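Local coordinates for protein NADP-dependent glyceraldehyde-3-phosphate dehydrogenase (Bacillus halodurans, PDB 3PRL) that probably oxidises glyceraldehyde 3-phosphate without phosphorylation, using NADP+ as coenzyme, as a member of the aldehyde dehydrogenase family, at residues D[342-345]-D[346-350]. Numbering follows the deposited sequence.
Sequences FIQG and LIDDA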
loop_
_atom_site.group_PDB
_atom_site.type_symbol
_atom_site.label_atom_id
_atom_site.label_comp_id
_atom_site.label_asym_id
_atom_site.label_seq_id
_atom_site.Cartn_x
_atom_site.Cartn_y
_atom_site.Cartn_z
ATOM N N PHE D 342 -5.659 47.530 5.604
ATOM C CA PHE D 342 -6.453 46.491 6.294
ATOM C C PHE D 342 -5.762 45.995 7.563
ATOM O O PHE D 342 -6.410 45.854 8.593
ATOM C CB PHE D 342 -6.793 45.313 5.351
ATOM C CG PHE D 342 -7.432 44.115 6.053
ATOM C CD1 PHE D 342 -8.801 44.090 6.319
ATOM C CD2 PHE D 342 -6.655 43.022 6.444
ATOM C CE1 PHE D 342 -9.397 43.017 6.972
ATOM C CE2 PHE D 342 -7.234 41.923 7.099
ATOM C CZ PHE D 342 -8.612 41.919 7.366
ATOM N N ILE D 343 -4.449 45.749 7.490
ATOM C CA ILE D 343 -3.641 45.374 8.673
ATOM C C ILE D 343 -3.679 46.456 9.760
ATOM O O ILE D 343 -3.952 46.171 10.924
ATOM C CB ILE D 343 -2.162 45.063 8.307
ATOM C CG1 ILE D 343 -2.086 43.910 7.293
ATOM C CG2 ILE D 343 -1.346 44.726 9.567
ATOM C CD1 ILE D 343 -0.933 44.058 6.316
ATOM N N GLN D 344 -3.423 47.692 9.362
ATOM C CA GLN D 344 -3.474 48.833 10.286
ATOM C C GLN D 344 -4.778 48.886 11.084
ATOM O O GLN D 344 -4.764 49.161 12.290
ATOM C CB GLN D 344 -3.268 50.147 9.522
ATOM C CG GLN D 344 -3.218 51.417 10.394
ATOM C CD GLN D 344 -2.115 51.382 11.448
ATOM O OE1 GLN D 344 -0.932 51.271 11.132
ATOM N NE2 GLN D 344 -2.509 51.484 12.711
ATOM N N GLY D 345 -5.892 48.621 10.406
ATOM C CA GLY D 345 -7.220 48.633 11.025
ATOM C C GLY D 345 -7.423 47.569 12.087
ATOM O O GLY D 345 -8.168 47.785 13.053
ATOM N N LEU D 346 -6.778 46.416 11.897
ATOM C CA LEU D 346 -6.763 45.341 12.889
ATOM C C LEU D 346 -6.026 45.748 14.166
ATOM O O LEU D 346 -6.497 45.456 15.270
ATOM C CB LEU D 346 -6.155 44.047 12.301
ATOM C CG LEU D 346 -7.094 42.980 11.703
ATOM C CD1 LEU D 346 -8.021 43.542 10.638
ATOM C CD2 LEU D 346 -6.319 41.800 11.123
ATOM N N ILE D 347 -4.875 46.405 14.001
ATOM C CA ILE D 347 -4.099 46.946 15.126
ATOM C C ILE D 347 -4.921 47.991 15.889
ATOM O O ILE D 347 -5.171 47.824 17.086
ATOM C CB ILE D 347 -2.734 47.529 14.665
ATOM C CG1 ILE D 347 -1.822 46.401 14.172
ATOM C CG2 ILE D 347 -2.061 48.320 15.802
ATOM C CD1 ILE D 347 -0.672 46.854 13.286
ATOM N N ASP D 348 -5.355 49.039 15.182
ATOM C CA ASP D 348 -6.263 50.072 15.717
ATOM C C ASP D 348 -7.358 49.482 16.628
ATOM O O ASP D 348 -7.347 49.714 17.840
ATOM C CB ASP D 348 -6.933 50.853 14.576
ATOM C CG ASP D 348 -5.987 51.800 13.847
ATOM O OD1 ASP D 348 -6.378 52.256 12.750
ATOM O OD2 ASP D 348 -4.881 52.115 14.348
ATOM N N ASP D 349 -8.280 48.711 16.037
ATOM C CA ASP D 349 -9.398 48.076 16.757
ATOM C C ASP D 349 -8.970 47.404 18.061
ATOM O O ASP D 349 -9.686 47.472 19.071
ATOM C CB ASP D 349 -10.112 47.046 15.870
ATOM C CG ASP D 349 -11.210 46.305 16.612
ATOM O OD1 ASP D 349 -12.319 46.874 16.749
ATOM O OD2 ASP D 349 -10.958 45.166 17.069
ATOM N N ALA D 350 -7.809 46.758 18.014
ATOM C CA ALA D 350 -7.229 46.074 19.159
ATOM C C ALA D 350 -6.774 47.058 20.226
ATOM O O ALA D 350 -7.078 46.876 21.399
ATOM C CB ALA D 350 -6.073 45.180 18.720
#
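The carbonyl oxygen of I343 is gripped twice: N of I347 reaches I343 O at 3.2 Å with an N-H...O angle of 162°, while N of L346 makes a weak, bent bond to it. The next two i to i+4 bonds are straighter, D348 N to Q344 O at 3.0 Å and D349 N to G345 O at 3.1 Å. One turn apart, Q344 and D348 are also tied by their side chains. Q344 NE2 donates to D348 OD2 at 3.0 Å, the acceptor lying nearly in the amide plane, whereas the donor stands 51° out of the carboxylate plane. The glutamine reaches this oxygen because its chain, with CG anti to the backbone N (chi1 -177°), bends at chi2. Elsewhere on the helix, L346 CD1 lies over one face of the F342 ring, 4.0 Å from its centroid, a CH-pi contact offset toward the rim near CZ. Both side chains also touch R381, whose backbone N is hydrogen-bonded to D349 OD2. I343 CG2 lies 4.3 Å from I347 CD1, a looser apolar contact. The i to i+4 spacing marks alpha-helix 337-352, amphipathic with D348 exposed and buried I343 and I347 touching L368 and T371, respectively, of strand 367-374 in the aldehyde dehydrogenase fold.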